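Local coordinates for protein histidinol-phosphate aminotransferase (Clostridium acetobutylicum, PDB 3FTB) that probably catalyses pyridoxal phosphate-dependent transamination as a histidinol-phosphate aminotransferase, at residues 161-164 / 165-169; 211-214 / 215-219. One frame throughout, in Å; residues are numbered along the deposited sequence.

Contact 1: residues 161-164 / 165-169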
loop_
_atom_site.group_PDB
_atom_site.type_symbol
_atom_site.label_atom_id
_atom_site.label_comp_id
_atom_site.label_asym_id
_atom_site.label_seq_id
_atom_site.Cartn_x
_atom_site.Cartn_y
_atom_site.Cartn_z
ATOM N N ILE A 161 -28.902 1.851 -5.407
ATOM C CA ILE A 161 -29.776 1.737 -4.247
ATOM C C ILE A 161 -30.858 2.837 -4.204
ATOM O O ILE A 161 -30.552 4.016 -4.060
ATOM C CB ILE A 161 -28.974 1.794 -2.940
ATOM C CG1 ILE A 161 -27.935 0.667 -2.874
ATOM C CG2 ILE A 161 -29.915 1.743 -1.735
ATOM C CD1 ILE A 161 -26.950 0.824 -1.722
ATOM N N ASN A 162 -32.116 2.428 -4.339
ATOM C CA ASN A 162 -33.279 3.303 -4.185
ATOM C C ASN A 162 -33.242 4.002 -2.834
ATOM O O ASN A 162 -33.412 3.366 -1.790
ATOM C CB ASN A 162 -34.566 2.460 -4.333
ATOM C CG ASN A 162 -35.850 3.292 -4.280
ATOM O OD1 ASN A 162 -36.068 4.075 -3.359
ATOM N ND2 ASN A 162 -36.721 3.082 -5.256
ATOM N N LYS A 163 -33.009 5.314 -2.847
ATOM C CA LYS A 163 -32.859 6.044 -1.601
ATOM C C LYS A 163 -34.121 5.943 -0.756
ATOM O O LYS A 163 -34.057 5.565 0.407
ATOM C CB LYS A 163 -32.485 7.505 -1.850
ATOM C CG LYS A 163 -31.704 8.132 -0.708
ATOM C CD LYS A 163 -31.627 9.644 -0.843
ATOM C CE LYS A 163 -30.614 10.108 -1.881
ATOM N NZ LYS A 163 -30.736 11.592 -2.078
ATOM N N GLU A 164 -35.273 6.242 -1.345
ATOM C CA GLU A 164 -36.522 6.220 -0.583
ATOM C C GLU A 164 -36.778 4.885 0.158
ATOM O O GLU A 164 -37.098 4.890 1.347
ATOM C CB GLU A 164 -37.706 6.647 -1.462
ATOM C CG GLU A 164 -39.081 6.434 -0.836
ATOM C CD GLU A 164 -39.715 5.118 -1.259
ATOM O OE1 GLU A 164 -39.640 4.788 -2.464
ATOM O OE2 GLU A 164 -40.293 4.416 -0.398
ATOM N N LYS A 165 -36.606 3.755 -0.529
ATOM C CA LYS A 165 -36.843 2.434 0.071
ATOM C C LYS A 165 -35.789 2.039 1.106
ATOM O O LYS A 165 -36.090 1.354 2.086
ATOM C CB LYS A 165 -36.882 1.347 -1.005
ATOM C CG LYS A 165 -37.766 1.644 -2.194
ATOM C CD LYS A 165 -38.143 0.355 -2.915
ATOM C CE LYS A 165 -39.308 0.568 -3.867
ATOM N NZ LYS A 165 -39.908 -0.727 -4.301
ATOM N N PHE A 166 -34.546 2.449 0.862
ATOM C CA PHE A 166 -33.426 2.065 1.715
ATOM C C PHE A 166 -33.407 2.877 3.010
ATOM O O PHE A 166 -32.775 2.466 3.990
ATOM C CB PHE A 166 -32.108 2.248 0.952
ATOM C CG PHE A 166 -30.971 1.382 1.451
ATOM C CD1 PHE A 166 -30.908 0.030 1.129
ATOM C CD2 PHE A 166 -29.942 1.932 2.205
ATOM C CE1 PHE A 166 -29.850 -0.766 1.574
ATOM C CE2 PHE A 166 -28.885 1.144 2.646
ATOM C CZ PHE A 166 -28.845 -0.206 2.329
ATOM N N ILE A 167 -34.094 4.024 3.020
ATOM C CA ILE A 167 -34.113 4.867 4.212
ATOM C C ILE A 167 -34.676 4.102 5.404
ATOM O O ILE A 167 -34.289 4.342 6.549
ATOM C CB ILE A 167 -34.897 6.189 4.003
ATOM C CG1 ILE A 167 -34.296 6.997 2.841
ATOM C CG2 ILE A 167 -34.900 7.028 5.288
ATOM C CD1 ILE A 167 -32.763 7.088 2.844
ATOM N N HIS A 168 -35.580 3.172 5.133
ATOM C CA HIS A 168 -36.092 2.302 6.186
ATOM C C HIS A 168 -34.994 1.396 6.712
ATOM O O HIS A 168 -34.944 1.097 7.903
ATOM C CB HIS A 168 -37.282 1.500 5.679
ATOM C CG HIS A 168 -38.333 2.354 5.047
ATOM N ND1 HIS A 168 -39.306 2.997 5.779
ATOM C CD2 HIS A 168 -38.540 2.706 3.754
ATOM C CE1 HIS A 168 -40.081 3.692 4.965
ATOM N NE2 HIS A 168 -39.636 3.533 3.731
ATOM N N VAL A 169 -34.097 0.976 5.825
ATOM C CA VAL A 169 -32.925 0.219 6.258
ATOM C C VAL A 169 -31.989 1.125 7.066
ATOM O O VAL A 169 -31.521 0.754 8.141
ATOM C CB VAL A 169 -32.156 -0.422 5.061
ATOM C CG1 VAL A 169 -31.074 -1.378 5.556
ATOM C CG2 VAL A 169 -33.092 -1.156 4.164
HETATM O O HOH W 1 -41.248 5.683 1.645
#
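Asn162 OD1 accepts from Lys165 N at 2.9 Å, a nearly straight bond (N-H...O angle 169°) that caps the first turn of helix 163-176. The donor stands well above the plane of the amide rather than on a lone pair. With CG anti to the backbone N (chi1 -176°), the amide folds over the helix start, and Lys165 CG packs obliquely across it. The same residue also supplies the first helical backbone bond, Phe166 N to Asn162 O, at 3.0 Å. Below the cap, Ile161 CG2 sits over one face of the Phe166 ring, 3.4 Å from Phe166 CG, while Val169 CB covers the opposite face. Ile150, Ile180 and Ile182 of the sheet and Tyr135 of the neighbouring helix close around this buried pair. On the exposed flank a water donates to Glu164 OE2 at 2.6 Å and reaches His168 NE2 only weakly, a loose bridge one helical turn long. Lys163 and Ile167 lie side by side, Lys163 CG 3.9 Å from Ile167 CD1. An Asn N-cap with an apolar pair beneath it thus starts the helix of the beta-alpha-beta crossover from strand 147-151 to strand 179-183, in the large domain of a fold type I aminotransferase.

Contact 2: residues 211-214 / 215-219. With PO4 (phosphate ion), chain G; PO4 (phosphate ion), chain E.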
loop_
_atom_site.group_PDB
_atom_site.type_symbol
_atom_site.label_atom_id
_atom_site.label_comp_id
_atom_site.label_asym_id
_atom_site.label_seq_id
_atom_site.Cartn_x
_atom_site.Cartn_y
_atom_site.Cartn_z
ATOM N N ARG A 211 -15.197 5.007 -1.580
ATOM C CA ARG A 211 -15.010 5.575 -2.906
ATOM C C ARG A 211 -13.677 5.123 -3.486
ATOM O O ARG A 211 -12.861 4.538 -2.787
ATOM C CB ARG A 211 -15.040 7.095 -2.850
ATOM C CG ARG A 211 -16.360 7.683 -2.426
ATOM C CD ARG A 211 -17.401 7.528 -3.477
ATOM N NE ARG A 211 -18.559 8.364 -3.181
ATOM C CZ ARG A 211 -18.823 9.497 -3.813
ATOM N NH1 ARG A 211 -18.010 9.913 -4.773
ATOM N NH2 ARG A 211 -19.900 10.204 -3.491
ATOM N N ALA A 212 -13.457 5.412 -4.767
ATOM C CA ALA A 212 -12.201 5.079 -5.428
ATOM C C ALA A 212 -11.930 6.015 -6.595
ATOM O O ALA A 212 -12.860 6.533 -7.217
ATOM C CB ALA A 212 -12.218 3.642 -5.904
ATOM N N MET A 213 -10.648 6.224 -6.881
ATOM C CA MET A 213 -10.217 7.015 -8.028
ATOM C C MET A 213 -9.783 6.070 -9.136
ATOM O O MET A 213 -9.309 6.497 -10.190
ATOM C CB MET A 213 -9.030 7.900 -7.649
ATOM C CG MET A 213 -9.335 9.045 -6.672
ATOM S SD MET A 213 -7.966 10.233 -6.614
ATOM C CE MET A 213 -8.148 11.009 -8.231
ATOM N N THR A 214 -9.954 4.777 -8.873
ATOM C CA THR A 214 -9.440 3.701 -9.722
ATOM C C THR A 214 -10.223 3.474 -11.010
ATOM O O THR A 214 -9.641 3.230 -12.053
ATOM C CB THR A 214 -9.416 2.383 -8.944
ATOM O OG1 THR A 214 -8.857 2.616 -7.644
ATOM C CG2 THR A 214 -8.597 1.347 -9.683
ATOM N N LYS A 215 -11.545 3.549 -10.933
ATOM C CA LYS A 215 -12.368 3.288 -12.098
ATOM C C LYS A 215 -12.648 4.583 -12.849
ATOM O O LYS A 215 -12.225 4.743 -13.995
ATOM C CB LYS A 215 -13.679 2.595 -11.690
ATOM C CG LYS A 215 -13.506 1.183 -11.126
ATOM C CD LYS A 215 -12.795 0.263 -12.114
ATOM C CE LYS A 215 -12.907 -1.211 -11.715
ATOM N NZ LYS A 215 -12.059 -1.552 -10.540
ATOM N N PHE A 216 -13.334 5.510 -12.186
ATOM C CA PHE A 216 -13.787 6.751 -12.816
ATOM C C PHE A 216 -12.677 7.720 -13.245
ATOM O O PHE A 216 -12.849 8.483 -14.206
ATOM C CB PHE A 216 -14.775 7.476 -11.905
ATOM C CG PHE A 216 -15.438 8.661 -12.551
ATOM C CD1 PHE A 216 -16.326 8.494 -13.601
ATOM C CD2 PHE A 216 -15.181 9.946 -12.099
ATOM C CE1 PHE A 216 -16.940 9.590 -14.190
ATOM C CE2 PHE A 216 -15.788 11.033 -12.683
ATOM C CZ PHE A 216 -16.669 10.856 -13.728
ATOM N N PHE A 217 -11.552 7.696 -12.532
ATOM C CA PHE A 217 -10.442 8.607 -12.815
ATOM C C PHE A 217 -9.327 7.927 -13.594
ATOM O O PHE A 217 -8.251 8.510 -13.787
ATOM C CB PHE A 217 -9.895 9.245 -11.522
ATOM C CG PHE A 217 -10.788 10.318 -10.955
ATOM C CD1 PHE A 217 -11.687 10.027 -9.942
ATOM C CD2 PHE A 217 -10.746 11.609 -11.457
ATOM C CE1 PHE A 217 -12.525 11.000 -9.427
ATOM C CE2 PHE A 217 -11.580 12.590 -10.954
ATOM C CZ PHE A 217 -12.478 12.282 -9.931
ATOM N N ALA A 218 -9.601 6.698 -14.030
ATOM C CA ALA A 218 -8.761 5.960 -14.979
ATOM C C ALA A 218 -7.360 5.615 -14.474
ATOM O O ALA A 218 -6.477 5.261 -15.279
ATOM C CB ALA A 218 -8.671 6.706 -16.321
ATOM N N MET A 219 -7.158 5.694 -13.157
ATOM C CA MET A 219 -5.822 5.518 -12.581
ATOM C C MET A 219 -5.709 4.321 -11.613
ATOM O O MET A 219 -5.516 4.521 -10.415
ATOM C CB MET A 219 -5.355 6.824 -11.894
ATOM C CG MET A 219 -5.067 8.005 -12.857
ATOM S SD MET A 219 -4.450 9.575 -12.131
ATOM C CE MET A 219 -5.825 9.989 -11.061
HETATM P P PO4 G . -19.461 12.999 -5.558
HETATM O O1 PO4 G . -18.330 12.031 -5.801
HETATM O O2 PO4 G . -18.893 14.316 -5.076
HETATM O O3 PO4 G . -20.230 13.195 -6.848
HETATM O O4 PO4 G . -20.415 12.478 -4.504
HETATM P P PO4 E . -9.113 -0.852 -6.394
HETATM O O1 PO4 E . -8.294 -1.382 -5.245
HETATM O O2 PO4 E . -9.626 0.520 -6.071
HETATM O O3 PO4 E . -8.275 -0.736 -7.641
HETATM O O4 PO4 E . -10.285 -1.775 -6.606
HETATM O O HOH W 2 -13.875 4.872 -9.481
HETATM O O HOH W 3 -6.044 3.532 -7.891
#
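Met213 and Phe217 form a Met-aromatic contact in the loop that leaves strand 207-212, where aminotransferases of fold type I carry the lysine that holds pyridoxal phosphate; the Thr214-Lys215 pair is consistent with that site. Met213 CE lies over one face of the Phe217 ring, 4.1 Å from its centroid and 22° off the normal, as a CH-pi contact; SD stays farther off, above the same face. The bend at chi3 (71°) brings Met213 CE back over the ring, 3.8 Å from Met219 CE. Phe216 CD2 approaches the other face, so the ring is sandwiched, and Tyr73, Tyr264 and Ile265 pack around it. A type I turn from Lys215 to Ala218, closed by Ala218 N to Lys215 O, reverses the chain.

The other side is polar and joined through water rather than by direct packing, with Lys215 partly exposed. One water accepts from Phe216 N at 2.8 Å and donates to Ala212 O, holding the strand end to the turn. Lys215 sends NZ to Tyr58 OH of the second subunit. Arg211, in a salt bridge with Glu184, turns its guanidinium edge to one phosphate ion. Thr214 OG1 donates to a different phosphate (O2) at 2.7 Å and accepts from a second water at 3.0 Å, which also donates to Met219 O.

In the fold
Both contacts adjoin the middle of the same mixed seven-stranded sheet: contact 1 begins the helix linking 147-151 to 179-183, contact 2 follows the next strand, 207-212. Contact 1 lies toward the surface, its centre about 19 Å from that of the chain; contact 2 is buried, its centre about 9 Å from that of the chain. Their centres are 26 Å apart and their nearest atoms about 11 Å, without touching. Backbone and capping hydrogen bonds organise residues 161-169, with one buried aromatic. In 211-219 no clear direct hydrogen bond crosses the segments: methyl and ring packing and bridging waters join them, while phosphate ions are bound by 211-214 and the second subunit takes part.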